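Local coordinates for protein putative TRAP PERIPLASMIC SOLUTE BINDING PROTEIN (Haemophilus influenzae, PDB 4PBQ) that binds L-gulonate and, as a TRAP-family periplasmic solute-binding protein, probably delivers it or a related sugar acid to its membrane transporter, at residues A[212-226]-A[276-290]. Sequence-based numbering, arbitrary orientation.
Sequences IKDSGLYEVQKYIIQ and VKDYLAKHGNEIIVP
Strands 223-225 and 286-288 run parallel with their axes 4.7 Å apart, and four backbone hydrogen bonds lace them together: Glu286 N to Lys222 O, Ile224 N to Glu286 O, Ile288 N to Ile224 O and Gln226 N to Ile288 O. This pair belongs to the mixed sheet of a TRAP-type solute-binding protein; strand 136-151 pairs antiparallel with 223-225 on its other edge, so 223-225 lies between the two. Each strand follows a helix, and the C-terminal ends of those helices, 209-214 and 248-281, lie on one side of the sheet; there the strand residue Ile224 reaches helix 248-281, its CD1 4.0 Å from Leu280 CD1. The other methyl of Leu280, CD2, presses against CB and CG of Tyr218. On the opposite face of the sheet, Tyr223 lies alongside Glu286, its CD1 3.8 Å from Glu286 CB, and Ile288 CD1 touches the same ring carbon. Lys222 NZ makes a long salt bridge of 3.8 Å to Glu286 OE2 and also hydrogen-bonds to Tyr223 OH. At the C-terminal ends of the helices, Lys213, extended with CG anti to the backbone N (chi1 -174°), lays its chain over Tyr279: CE sits almost exactly above the ring centre, and NZ makes a cation-pi contact 3.8 Å from the Tyr279 ring centroid. On the opposite face of that ring His283 CE1 lies toward the rim, the imidazole itself tied down by a hydrogen bond from ND1 to Tyr279 O. Tyr279 turns its edge to the face of Tyr218, the planes 86° apart in an offset T-shaped pair. Asn285 joins the turn before one strand to the turn before the other: its ND2 donates to a lone pair of Tyr218 O (2.9 Å), which lies close to the plane of the Asn285 amide, while OD1 lies at the edge of the Tyr218 ring, 3.6 Å from CD2.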
loop_
_atom_site.group_PDB
_atom_site.type_symbol
_atom_site.label_atom_id
_atom_site.label_comp_id
_atom_site.label_asym_id
_atom_site.label_seq_id
_atom_site.Cartn_x
_atom_site.Cartn_y
_atom_site.Cartn_z
ATOM N N ILE A 212 4.111 3.990 -10.188
ATOM C CA ILE A 212 4.453 3.817 -11.589
ATOM C C ILE A 212 5.282 4.986 -12.131
ATOM O O ILE A 212 6.228 4.782 -12.886
ATOM C CB ILE A 212 3.174 3.576 -12.400
ATOM C CG1 ILE A 212 2.625 2.212 -12.006
ATOM C CG2 ILE A 212 3.447 3.630 -13.902
ATOM C CD1 ILE A 212 1.238 1.917 -12.572
ATOM N N LYS A 213 4.985 6.212 -11.698
ATOM C CA LYS A 213 5.798 7.343 -12.130
ATOM C C LYS A 213 7.121 7.367 -11.370
ATOM O O LYS A 213 8.186 7.495 -11.981
ATOM C CB LYS A 213 5.098 8.677 -11.903
ATOM C CG LYS A 213 5.897 9.850 -12.491
ATOM C CD LYS A 213 5.417 11.210 -12.036
ATOM C CE LYS A 213 6.409 12.255 -12.492
ATOM N NZ LYS A 213 6.099 13.656 -12.034
ATOM N N ASP A 214 7.027 7.322 -10.035
ATOM C CA ASP A 214 8.186 7.600 -9.168
ATOM C C ASP A 214 9.283 6.578 -9.457
ATOM O O ASP A 214 10.467 6.890 -9.393
ATOM C CB ASP A 214 7.808 7.434 -7.701
ATOM C CG ASP A 214 6.872 8.533 -7.156
ATOM O OD1 ASP A 214 6.618 9.566 -7.814
ATOM O OD2 ASP A 214 6.400 8.329 -6.002
ATOM N N SER A 215 8.871 5.340 -9.709
ATOM C CA SER A 215 9.807 4.237 -9.940
ATOM C C SER A 215 10.467 4.266 -11.315
ATOM O O SER A 215 11.469 3.570 -11.535
ATOM C CB SER A 215 9.078 2.904 -9.823
ATOM O OG SER A 215 8.137 2.797 -10.887
ATOM N N GLY A 216 9.906 5.051 -12.234
ATOM C CA GLY A 216 10.335 5.038 -13.621
ATOM C C GLY A 216 9.766 3.860 -14.417
ATOM O O GLY A 216 10.111 3.685 -15.585
ATOM N N LEU A 217 8.901 3.055 -13.805
ATOM C CA LEU A 217 8.285 1.936 -14.547
ATOM C C LEU A 217 7.529 2.414 -15.783
ATOM O O LEU A 217 7.437 1.685 -16.778
ATOM C CB LEU A 217 7.356 1.107 -13.649
ATOM C CG LEU A 217 8.087 0.071 -12.802
ATOM C CD1 LEU A 217 7.151 -0.476 -11.706
ATOM C CD2 LEU A 217 8.626 -1.061 -13.670
ATOM N N TYR A 218 7.004 3.644 -15.764
ATOM C CA TYR A 218 6.262 4.154 -16.919
ATOM C C TYR A 218 7.108 4.192 -18.212
ATOM O O TYR A 218 6.577 4.137 -19.326
ATOM C CB TYR A 218 5.686 5.549 -16.614
ATOM C CG TYR A 218 6.719 6.668 -16.555
ATOM C CD1 TYR A 218 7.489 6.888 -15.415
ATOM C CD2 TYR A 218 6.902 7.525 -17.643
ATOM C CE1 TYR A 218 8.417 7.910 -15.373
ATOM C CE2 TYR A 218 7.825 8.538 -17.606
ATOM C CZ TYR A 218 8.583 8.726 -16.480
ATOM O OH TYR A 218 9.500 9.742 -16.458
ATOM N N GLU A 219 8.431 4.268 -18.055
ATOM C CA GLU A 219 9.312 4.384 -19.203
ATOM C C GLU A 219 9.449 3.059 -19.956
ATOM O O GLU A 219 9.871 3.045 -21.102
ATOM C CB GLU A 219 10.680 4.873 -18.752
ATOM C CG GLU A 219 10.659 6.303 -18.237
ATOM C CD GLU A 219 12.054 6.835 -17.979
ATOM O OE1 GLU A 219 12.884 6.090 -17.423
ATOM O OE2 GLU A 219 12.322 7.987 -18.360
ATOM N N VAL A 220 9.088 1.964 -19.298
ATOM C CA VAL A 220 9.187 0.634 -19.897
ATOM C C VAL A 220 7.839 -0.084 -19.933
ATOM O O VAL A 220 7.779 -1.303 -20.094
ATOM C CB VAL A 220 10.229 -0.255 -19.167
ATOM C CG1 VAL A 220 11.653 0.294 -19.368
ATOM C CG2 VAL A 220 9.901 -0.399 -17.674
ATOM N N GLN A 221 6.759 0.675 -19.790
ATOM C CA GLN A 221 5.408 0.121 -19.810
ATOM C C GLN A 221 4.500 1.058 -20.584
ATOM O O GLN A 221 3.993 2.031 -20.024
ATOM C CB GLN A 221 4.886 -0.064 -18.388
ATOM C CG GLN A 221 5.674 -1.029 -17.521
ATOM C CD GLN A 221 5.183 -2.462 -17.672
ATOM O OE1 GLN A 221 4.461 -2.972 -16.818
ATOM N NE2 GLN A 221 5.548 -3.092 -18.773
ATOM N N LYS A 222 4.259 0.726 -21.845
ATOM C CA LYS A 222 3.487 1.589 -22.755
ATOM C C LYS A 222 2.074 1.825 -22.234
ATOM O O LYS A 222 1.588 2.950 -22.238
ATOM C CB LYS A 222 3.419 0.961 -24.140
ATOM C CG LYS A 222 2.714 1.826 -25.193
ATOM C CD LYS A 222 2.875 1.205 -26.593
ATOM C CE LYS A 222 2.656 2.217 -27.721
ATOM N NZ LYS A 222 1.237 2.300 -28.183
ATOM N N TYR A 223 1.411 0.760 -21.798
ATOM C CA TYR A 223 0.006 0.854 -21.445
ATOM C C TYR A 223 -0.222 0.871 -19.963
ATOM O O TYR A 223 0.416 0.141 -19.201
ATOM C CB TYR A 223 -0.801 -0.296 -22.078
ATOM C CG TYR A 223 -0.676 -0.354 -23.582
ATOM C CD1 TYR A 223 -1.438 0.468 -24.387
ATOM C CD2 TYR A 223 0.230 -1.209 -24.183
ATOM C CE1 TYR A 223 -1.324 0.429 -25.766
ATOM C CE2 TYR A 223 0.366 -1.251 -25.557
ATOM C CZ TYR A 223 -0.419 -0.430 -26.344
ATOM O OH TYR A 223 -0.288 -0.471 -27.712
ATOM N N ILE A 224 -1.152 1.716 -19.562
ATOM C CA ILE A 224 -1.616 1.754 -18.184
ATOM C C ILE A 224 -3.111 1.622 -18.213
ATOM O O ILE A 224 -3.818 2.418 -18.834
ATOM C CB ILE A 224 -1.181 3.049 -17.457
ATOM C CG1 ILE A 224 0.340 3.152 -17.439
ATOM C CG2 ILE A 224 -1.727 3.060 -16.041
ATOM C CD1 ILE A 224 0.878 4.451 -16.862
ATOM N N ILE A 225 -3.595 0.571 -17.588
ATOM C CA ILE A 225 -5.009 0.268 -17.600
ATOM C C ILE A 225 -5.612 0.577 -16.224
ATOM O O ILE A 225 -5.228 -0.028 -15.207
ATOM C CB ILE A 225 -5.219 -1.197 -17.997
ATOM C CG1 ILE A 225 -4.572 -1.477 -19.378
ATOM C CG2 ILE A 225 -6.696 -1.524 -17.994
ATOM C CD1 ILE A 225 -3.088 -1.979 -19.345
ATOM N N GLN A 226 -6.555 1.517 -16.201
ATOM C CA GLN A 226 -7.087 2.048 -14.948
ATOM C C GLN A 226 -8.113 1.146 -14.269
ATOM O O GLN A 226 -9.270 1.503 -14.080
ATOM C CB GLN A 226 -7.677 3.421 -15.175
ATOM C CG GLN A 226 -7.912 4.206 -13.928
ATOM C CD GLN A 226 -8.421 5.588 -14.263
ATOM O OE1 GLN A 226 -9.612 5.883 -14.108
ATOM N NE2 GLN A 226 -7.529 6.433 -14.775
ATOM N N VAL A 276 0.034 13.288 -11.300
ATOM C CA VAL A 276 0.776 12.194 -11.903
ATOM C C VAL A 276 -0.005 11.590 -13.052
ATOM O O VAL A 276 0.558 11.229 -14.090
ATOM C CB VAL A 276 1.135 11.138 -10.849
ATOM C CG1 VAL A 276 1.571 9.862 -11.518
ATOM C CG2 VAL A 276 2.253 11.685 -9.931
ATOM N N LYS A 277 -1.314 11.495 -12.888
ATOM C CA LYS A 277 -2.158 10.996 -13.971
ATOM C C LYS A 277 -2.023 11.882 -15.234
ATOM O O LYS A 277 -1.913 11.382 -16.334
ATOM C CB LYS A 277 -3.608 10.922 -13.508
ATOM C CG LYS A 277 -3.900 9.749 -12.565
ATOM C CD LYS A 277 -5.360 9.718 -12.136
ATOM C CE LYS A 277 -6.265 9.226 -13.262
ATOM N NZ LYS A 277 -7.671 9.015 -12.795
ATOM N N ASP A 278 -2.020 13.194 -15.052
ATOM C CA ASP A 278 -1.832 14.123 -16.154
ATOM C C ASP A 278 -0.440 13.964 -16.781
ATOM O O ASP A 278 -0.306 13.952 -18.005
ATOM C CB ASP A 278 -2.023 15.551 -15.666
ATOM C CG ASP A 278 -2.095 16.556 -16.809
ATOM O OD1 ASP A 278 -3.016 16.432 -17.637
ATOM O OD2 ASP A 278 -1.222 17.441 -16.878
ATOM N N TYR A 279 0.581 13.870 -15.928
ATOM C CA TYR A 279 1.957 13.652 -16.366
ATOM C C TYR A 279 2.055 12.424 -17.284
ATOM O O TYR A 279 2.642 12.478 -18.380
ATOM C CB TYR A 279 2.869 13.462 -15.144
ATOM C CG TYR A 279 4.331 13.240 -15.483
ATOM C CD1 TYR A 279 4.793 11.979 -15.848
ATOM C CD2 TYR A 279 5.238 14.273 -15.407
ATOM C CE1 TYR A 279 6.101 11.768 -16.168
ATOM C CE2 TYR A 279 6.566 14.069 -15.724
ATOM C CZ TYR A 279 6.988 12.816 -16.102
ATOM O OH TYR A 279 8.305 12.583 -16.425
ATOM N N LEU A 280 1.499 11.311 -16.824
ATOM C CA LEU A 280 1.585 10.061 -17.574
ATOM C C LEU A 280 0.806 10.120 -18.889
ATOM O O LEU A 280 1.203 9.514 -19.882
ATOM C CB LEU A 280 1.109 8.897 -16.708
ATOM C CG LEU A 280 2.065 8.620 -15.543
ATOM C CD1 LEU A 280 1.488 7.613 -14.556
ATOM C CD2 LEU A 280 3.408 8.115 -16.072
ATOM N N ALA A 281 -0.262 10.896 -18.920
ATOM C CA ALA A 281 -0.955 11.130 -20.184
ATOM C C ALA A 281 -0.067 11.837 -21.210
ATOM O O ALA A 281 -0.279 11.729 -22.417
ATOM C CB ALA A 281 -2.218 11.934 -19.953
ATOM N N LYS A 282 0.923 12.570 -20.730
ATOM C CA LYS A 282 1.636 13.507 -21.599
ATOM C C LYS A 282 3.094 13.122 -21.845
ATOM O O LYS A 282 3.860 13.911 -22.404
ATOM C CB LYS A 282 1.540 14.925 -20.994
ATOM C CG LYS A 282 0.114 15.480 -21.070
ATOM C CD LYS A 282 -0.080 16.734 -20.249
ATOM C CE LYS A 282 -1.470 17.338 -20.491
ATOM N NZ LYS A 282 -1.764 18.472 -19.590
ATOM N N HIS A 283 3.459 11.893 -21.494
ATOM C CA HIS A 283 4.830 11.434 -21.690
ATOM C C HIS A 283 4.897 10.133 -22.473
ATOM O O HIS A 283 5.839 9.364 -22.307
ATOM C CB HIS A 283 5.560 11.277 -20.359
ATOM C CG HIS A 283 5.971 12.588 -19.749
ATOM N ND1 HIS A 283 5.073 13.432 -19.140
ATOM C CD2 HIS A 283 7.174 13.207 -19.683
ATOM C CE1 HIS A 283 5.700 14.516 -18.720
ATOM N NE2 HIS A 283 6.977 14.409 -19.045
ATOM N N GLY A 284 3.882 9.891 -23.292
ATOM C CA GLY A 284 3.906 8.789 -24.236
ATOM C C GLY A 284 3.127 7.562 -23.801
ATOM O O GLY A 284 2.884 6.685 -24.625
ATOM N N ASN A 285 2.747 7.462 -22.528
ATOM C CA ASN A 285 1.962 6.294 -22.097
ATOM C C ASN A 285 0.534 6.378 -22.609
ATOM O O ASN A 285 -0.000 7.467 -22.775
ATOM C CB ASN A 285 1.948 6.144 -20.576
ATOM C CG ASN A 285 3.323 5.919 -20.002
ATOM O OD1 ASN A 285 4.007 6.869 -19.600
ATOM N ND2 ASN A 285 3.750 4.662 -19.965
ATOM N N GLU A 286 -0.071 5.225 -22.868
ATOM C CA GLU A 286 -1.480 5.165 -23.251
ATOM C C GLU A 286 -2.304 4.674 -22.079
ATOM O O GLU A 286 -2.158 3.528 -21.629
ATOM C CB GLU A 286 -1.652 4.260 -24.456
ATOM C CG GLU A 286 -0.687 4.601 -25.553
ATOM C CD GLU A 286 -1.348 4.648 -26.906
ATOM O OE1 GLU A 286 -2.325 3.884 -27.111
ATOM O OE2 GLU A 286 -0.882 5.448 -27.753
ATOM N N ILE A 287 -3.160 5.552 -21.574
ATOM C CA ILE A 287 -3.989 5.242 -20.425
ATOM C C ILE A 287 -5.331 4.728 -20.931
ATOM O O ILE A 287 -6.023 5.396 -21.688
ATOM C CB ILE A 287 -4.200 6.476 -19.528
ATOM C CG1 ILE A 287 -2.883 6.844 -18.818
ATOM C CG2 ILE A 287 -5.225 6.187 -18.468
ATOM C CD1 ILE A 287 -3.040 7.883 -17.714
ATOM N N ILE A 288 -5.665 3.508 -20.552
ATOM C CA ILE A 288 -6.933 2.914 -20.942
ATOM C C ILE A 288 -7.880 2.973 -19.746
ATOM O O ILE A 288 -7.563 2.463 -18.661
ATOM C CB ILE A 288 -6.693 1.468 -21.431
ATOM C CG1 ILE A 288 -5.866 1.515 -22.731
ATOM C CG2 ILE A 288 -8.006 0.726 -21.625
ATOM C CD1 ILE A 288 -5.356 0.175 -23.216
ATOM N N VAL A 289 -9.006 3.656 -19.903
ATOM C CA VAL A 289 -10.049 3.591 -18.878
ATOM C C VAL A 289 -10.998 2.452 -19.255
ATOM O O VAL A 289 -11.570 2.466 -20.337
ATOM C CB VAL A 289 -10.816 4.903 -18.767
ATOM C CG1 VAL A 289 -11.843 4.822 -17.638
ATOM C CG2 VAL A 289 -9.840 6.061 -18.532
ATOM N N PRO A 290 -11.139 1.437 -18.382
ATOM C CA PRO A 290 -11.942 0.282 -18.788
ATOM C C PRO A 290 -13.376 0.668 -19.110
ATOM O O PRO A 290 -13.942 1.551 -18.466
ATOM C CB PRO A 290 -11.898 -0.635 -17.557
ATOM C CG PRO A 290 -10.628 -0.279 -16.880
ATOM C CD PRO A 290 -10.451 1.201 -17.095
#